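Local coordinates for protein pectate lyase/Amb allergen (Acidovorax citrulli, PDB 4HWV) that probably cleaves pectate by calcium-dependent beta-elimination, as a secreted lyase of polysaccharide lyase family 1, at residues 48-53 / 87-92; 16-21 / 168-173. All coordinates share one frame; numbering follows the deposited sequence.

Both contacts lie toward the N-terminal end of the right-handed parallel beta-helix, with centres about 19 Å apart. In interaction 1, the start of helix 50-57 packs against strand 86-88 and the turn after it; in interaction 2, the loop 16-21 lies over strand 167-171. Along the chain, residues 48-53 and 87-92 both fall between the two partners of interaction 2. The contacts meet where Leu53 CD1 of the helix packs on Leu169 CD2 of the strand, 4.1 Å apart. Leu169 points away from loop 16-21, so strand 167-171 is touched by the loop through Ser168 and Leu170 and by the helix through Leu169.

Interaction 1. Residues 48-53 / 87-92; sequences ANRNEL and IDLNVD
At the N-capped start of helix 50-57, which packs on the N-terminal end of the beta-helix, Ile87 of strand 86-88 lies against the chain of Ala48 and Asn49. Its CG1 is 3.6 Å from Asn49 N, while CG2 meets Arg50 N at 3.7 Å. Asn49 OD1 caps the helix by accepting from Glu52 N at 2.9 Å, in a nearly straight bond (168°). The Arg50 chain is extended from CG to NE, with CG anti to the backbone N (chi1 -180°), and this carries CD past Val91 CG2 (3.7 Å) to within 3.4 Å of Leu89 O. Leu89 CD2 touches both Arg50 CG and Leu53 CD2 at 4.1 Å. The guanidinium has Val91 O over one face and a water in plane at its edge; that water, 2.8 Å from Arg50 NH1, donates to Asn51 OD1 and Asp92 O. NH2 binds Val158 O and Gly68 O. A second water links Arg50 N to Asp88 O. The buried Asn49 N and Val91 O have no partner in the model. Apolar packing and two water bridges join the helix start to the turn, while the arginine's charge is probably balanced in large part by backbone carbonyls and water.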
loop_
_atom_site.group_PDB
_atom_site.type_symbol
_atom_site.label_atom_id
_atom_site.label_comp_id
_atom_site.label_asym_id
_atom_site.label_seq_id
_atom_site.Cartn_x
_atom_site.Cartn_y
_atom_site.Cartn_z
ATOM N N ALA A 48 13.311 -6.599 -18.047
ATOM C CA ALA A 48 13.371 -6.355 -16.605
ATOM C C ALA A 48 13.262 -4.867 -16.249
ATOM O O ALA A 48 13.350 -4.497 -15.073
ATOM C CB ALA A 48 14.658 -6.953 -16.007
ATOM N N ASN A 49 13.064 -4.011 -17.252
ATOM C CA ASN A 49 12.899 -2.581 -16.998
ATOM C C ASN A 49 12.170 -1.937 -18.161
ATOM O O ASN A 49 11.915 -2.587 -19.201
ATOM C CB ASN A 49 14.260 -1.901 -16.716
ATOM C CG ASN A 49 15.185 -1.915 -17.925
ATOM O OD1 ASN A 49 14.831 -1.403 -18.979
ATOM N ND2 ASN A 49 16.395 -2.469 -17.759
ATOM N N ARG A 50 11.816 -0.667 -17.994
ATOM C CA ARG A 50 10.991 0.030 -18.960
ATOM C C ARG A 50 11.657 0.137 -20.336
ATOM O O ARG A 50 10.996 -0.006 -21.373
ATOM C CB ARG A 50 10.656 1.417 -18.420
ATOM C CG ARG A 50 9.772 2.275 -19.350
ATOM C CD ARG A 50 9.423 3.642 -18.721
ATOM N NE ARG A 50 8.587 4.437 -19.614
ATOM C CZ ARG A 50 9.064 5.135 -20.648
ATOM N NH1 ARG A 50 10.380 5.145 -20.904
ATOM N NH2 ARG A 50 8.222 5.807 -21.438
ATOM N N ASN A 51 12.964 0.404 -20.351
ATOM C CA ASN A 51 13.675 0.509 -21.623
ATOM C C ASN A 51 13.655 -0.808 -22.397
ATOM O O ASN A 51 13.372 -0.831 -23.603
ATOM C CB ASN A 51 15.128 0.963 -21.429
ATOM C CG ASN A 51 15.248 2.431 -21.035
ATOM O OD1 ASN A 51 14.337 3.217 -21.233
ATOM N ND2 ASN A 51 16.410 2.813 -20.529
ATOM N N GLU A 52 13.944 -1.910 -21.706
ATOM C CA GLU A 52 13.940 -3.224 -22.355
ATOM C C GLU A 52 12.561 -3.608 -22.858
ATOM O O GLU A 52 12.413 -4.153 -23.952
ATOM C CB GLU A 52 14.453 -4.290 -21.403
ATOM C CG GLU A 52 15.946 -4.119 -21.041
ATOM C CD GLU A 52 16.436 -5.153 -20.047
ATOM O OE1 GLU A 52 15.629 -5.967 -19.571
ATOM O OE2 GLU A 52 17.648 -5.168 -19.747
ATOM N N LEU A 53 11.539 -3.309 -22.058
ATOM C CA LEU A 53 10.163 -3.592 -22.471
ATOM C C LEU A 53 9.823 -2.829 -23.765
ATOM O O LEU A 53 9.291 -3.403 -24.723
ATOM C CB LEU A 53 9.200 -3.196 -21.348
ATOM C CG LEU A 53 7.721 -3.273 -21.727
ATOM C CD1 LEU A 53 7.259 -4.678 -22.096
ATOM C CD2 LEU A 53 6.893 -2.760 -20.554
ATOM N N ILE A 87 8.898 -4.244 -13.264
ATOM C CA ILE A 87 9.140 -3.140 -14.181
ATOM C C ILE A 87 8.335 -1.926 -13.725
ATOM O O ILE A 87 7.107 -1.950 -13.728
ATOM C CB ILE A 87 8.774 -3.527 -15.626
ATOM C CG1 ILE A 87 9.680 -4.682 -16.065
ATOM C CG2 ILE A 87 8.887 -2.306 -16.556
ATOM C CD1 ILE A 87 9.490 -5.140 -17.490
ATOM N N ASP A 88 9.043 -0.877 -13.329
ATOM C CA ASP A 88 8.432 0.382 -12.938
ATOM C C ASP A 88 8.330 1.239 -14.190
ATOM O O ASP A 88 9.338 1.588 -14.812
ATOM C CB ASP A 88 9.344 1.068 -11.914
ATOM C CG ASP A 88 8.728 2.324 -11.298
ATOM O OD1 ASP A 88 7.602 2.709 -11.680
ATOM O OD2 ASP A 88 9.402 2.934 -10.446
ATOM N N LEU A 89 7.103 1.606 -14.553
ATOM C CA LEU A 89 6.891 2.420 -15.747
ATOM C C LEU A 89 7.044 3.918 -15.515
ATOM O O LEU A 89 7.146 4.665 -16.482
ATOM C CB LEU A 89 5.519 2.135 -16.376
ATOM C CG LEU A 89 5.325 0.698 -16.883
ATOM C CD1 LEU A 89 3.911 0.535 -17.415
ATOM C CD2 LEU A 89 6.386 0.330 -17.945
ATOM N N ASN A 90 7.041 4.365 -14.251
ATOM C CA ASN A 90 7.126 5.801 -13.948
ATOM C C ASN A 90 8.585 6.188 -13.751
ATOM O O ASN A 90 8.990 6.656 -12.678
ATOM C CB ASN A 90 6.259 6.146 -12.731
ATOM C CG ASN A 90 6.113 7.643 -12.521
ATOM O OD1 ASN A 90 5.836 8.387 -13.455
ATOM N ND2 ASN A 90 6.304 8.082 -11.293
ATOM N N VAL A 91 9.379 5.979 -14.804
ATOM C CA VAL A 91 10.824 6.244 -14.771
ATOM C C VAL A 91 11.269 6.916 -16.062
ATOM O O VAL A 91 10.608 6.773 -17.099
ATOM C CB VAL A 91 11.654 4.970 -14.541
ATOM C CG1 VAL A 91 11.182 4.241 -13.272
ATOM C CG2 VAL A 91 11.586 4.037 -15.754
ATOM N N ASP A 92 12.391 7.621 -16.004
ATOM C CA ASP A 92 12.897 8.302 -17.187
ATOM C C ASP A 92 13.778 7.377 -18.038
ATOM O O ASP A 92 13.823 6.161 -17.803
ATOM C CB ASP A 92 13.608 9.630 -16.830
ATOM C CG ASP A 92 14.899 9.422 -16.061
ATOM O OD1 ASP A 92 15.431 8.286 -16.037
ATOM O OD2 ASP A 92 15.425 10.406 -15.491
HETATM O O HOH W 1 12.583 4.207 -19.418
HETATM O O HOH W 2 11.747 0.244 -15.325
#

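Interaction 2. Residues 16-21 / 168-173; sequences GSIDSL and SLLGIG
Ser20 OG and Ser168 OG form a short hydrogen bond of 2.6 Å, and either hydroxyl could be the donor. In both serines OG is anti to the carbonyl carbon, beside the backbone N (chi1 -58° in Ser20 and -67° in Ser168); both CB atoms point across the gap, and each oxygen meets the other at a bent angle. Next to this pair, Leu170 reaches toward the loop with its forked end. Its CD1 comes within 3.4 Å of Ile18 O, and CD2 lies 3.9 Å from Asp19 O, while Ile18 CG2 rests on Leu170 CB at 4.2 Å. Farther along, Ile172 CG2 approaches Gly16 N at 3.9 Å. Gly16 has a positive phi (83°), a conformation in which a CB would press on the preceding carbonyl.

A second shell fixes the loop over these side chains. Glu484, from the C-terminal part of the chain, accepts from Gly16 N and Gly173 N through OE1 and from Ile18 N through OE2, tying the two segments together. The two carbonyls that Leu170 approaches are bound by arginines of the neighbouring strands, Ile18 O by Arg82 and Asp19 O by Arg198. Gly36 N bonds Ser168 OG, Gln37 accepts from Ser20 N, and Asp19 is held by the amino terminus of Met1. Strand 167-171 itself pairs in parallel with strands 79-83 and 192-198, turning Ser168 and Leu170 to the loop and Leu169 away from it, as expected of a coil of the right-handed parallel beta-helix of the polysaccharide lyase 1 family, here overlaid by an irregular N-terminal segment.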
loop_
_atom_site.group_PDB
_atom_site.type_symbol
_atom_site.label_atom_id
_atom_site.label_comp_id
_atom_site.label_asym_id
_atom_site.label_seq_id
_atom_site.Cartn_x
_atom_site.Cartn_y
_atom_site.Cartn_z
ATOM N N GLY A 16 9.133 -19.275 -16.718
ATOM C CA GLY A 16 9.643 -18.862 -18.011
ATOM C C GLY A 16 9.195 -19.705 -19.183
ATOM O O GLY A 16 9.722 -19.538 -20.282
ATOM N N SER A 17 8.218 -20.583 -18.987
ATOM C CA SER A 17 7.840 -21.513 -20.044
ATOM C C SER A 17 6.390 -21.437 -20.520
ATOM O O SER A 17 6.073 -22.019 -21.554
ATOM C CB SER A 17 8.149 -22.946 -19.621
ATOM O OG SER A 17 7.169 -23.442 -18.723
ATOM N N ILE A 18 5.499 -20.746 -19.808
ATOM C CA ILE A 18 4.109 -20.709 -20.258
ATOM C C ILE A 18 3.986 -20.139 -21.682
ATOM O O ILE A 18 4.786 -19.300 -22.103
ATOM C CB ILE A 18 3.211 -19.897 -19.278
ATOM C CG1 ILE A 18 1.731 -20.208 -19.487
ATOM C CG2 ILE A 18 3.479 -18.389 -19.378
ATOM C CD1 ILE A 18 1.317 -21.599 -19.049
ATOM N N ASP A 19 2.988 -20.607 -22.418
ATOM C CA ASP A 19 2.734 -20.081 -23.753
ATOM C C ASP A 19 1.490 -19.206 -23.792
ATOM O O ASP A 19 1.050 -18.715 -22.756
ATOM C CB ASP A 19 2.684 -21.211 -24.789
ATOM C CG ASP A 19 1.548 -22.194 -24.550
ATOM O OD1 ASP A 19 0.669 -21.938 -23.714
ATOM O OD2 ASP A 19 1.526 -23.215 -25.228
ATOM N N SER A 20 0.938 -19.005 -24.988
ATOM C CA SER A 20 -0.082 -17.992 -25.193
ATOM C C SER A 20 -1.416 -18.571 -25.608
ATOM O O SER A 20 -2.315 -17.809 -25.963
ATOM C CB SER A 20 0.376 -16.965 -26.229
ATOM O OG SER A 20 1.595 -16.345 -25.813
ATOM N N LEU A 21 -1.554 -19.896 -25.548
ATOM C CA LEU A 21 -2.781 -20.556 -25.980
ATOM C C LEU A 21 -3.773 -20.732 -24.840
ATOM O O LEU A 21 -3.385 -20.847 -23.665
ATOM C CB LEU A 21 -2.455 -21.921 -26.564
ATOM C CG LEU A 21 -1.559 -21.780 -27.781
ATOM C CD1 LEU A 21 -1.198 -23.159 -28.297
ATOM C CD2 LEU A 21 -2.244 -20.966 -28.859
ATOM N N SER A 168 2.604 -11.169 -27.108
ATOM C CA SER A 168 2.373 -11.790 -25.808
ATOM C C SER A 168 3.261 -11.170 -24.744
ATOM O O SER A 168 4.475 -11.044 -24.950
ATOM C CB SER A 168 2.659 -13.289 -25.866
ATOM O OG SER A 168 1.705 -13.920 -26.706
ATOM N N LEU A 169 2.646 -10.769 -23.629
ATOM C CA LEU A 169 3.363 -10.334 -22.437
ATOM C C LEU A 169 3.115 -11.406 -21.394
ATOM O O LEU A 169 1.962 -11.612 -20.977
ATOM C CB LEU A 169 2.846 -8.987 -21.929
ATOM C CG LEU A 169 2.999 -7.821 -22.900
ATOM C CD1 LEU A 169 2.270 -6.591 -22.392
ATOM C CD2 LEU A 169 4.446 -7.476 -23.107
ATOM N N LEU A 170 4.183 -12.097 -20.979
ATOM C CA LEU A 170 4.039 -13.289 -20.147
ATOM C C LEU A 170 4.938 -13.145 -18.929
ATOM O O LEU A 170 6.154 -13.090 -19.056
ATOM C CB LEU A 170 4.414 -14.560 -20.940
ATOM C CG LEU A 170 3.588 -14.816 -22.212
ATOM C CD1 LEU A 170 4.142 -16.021 -22.960
ATOM C CD2 LEU A 170 2.081 -15.008 -21.961
ATOM N N GLY A 171 4.345 -13.020 -17.751
ATOM C CA GLY A 171 5.161 -12.935 -16.552
ATOM C C GLY A 171 5.950 -14.209 -16.294
ATOM O O GLY A 171 5.445 -15.306 -16.530
ATOM N N ILE A 172 7.170 -14.061 -15.768
ATOM C CA ILE A 172 7.946 -15.215 -15.313
ATOM C C ILE A 172 7.685 -15.494 -13.833
ATOM O O ILE A 172 7.801 -14.599 -12.983
ATOM C CB ILE A 172 9.458 -14.964 -15.494
ATOM C CG1 ILE A 172 9.788 -14.843 -16.987
ATOM C CG2 ILE A 172 10.284 -16.053 -14.810
ATOM C CD1 ILE A 172 11.183 -14.308 -17.269
ATOM N N GLY A 173 7.344 -16.738 -13.504
ATOM C CA GLY A 173 7.352 -17.119 -12.093
ATOM C C GLY A 173 6.195 -16.523 -11.308
ATOM O O GLY A 173 5.083 -16.352 -11.819
#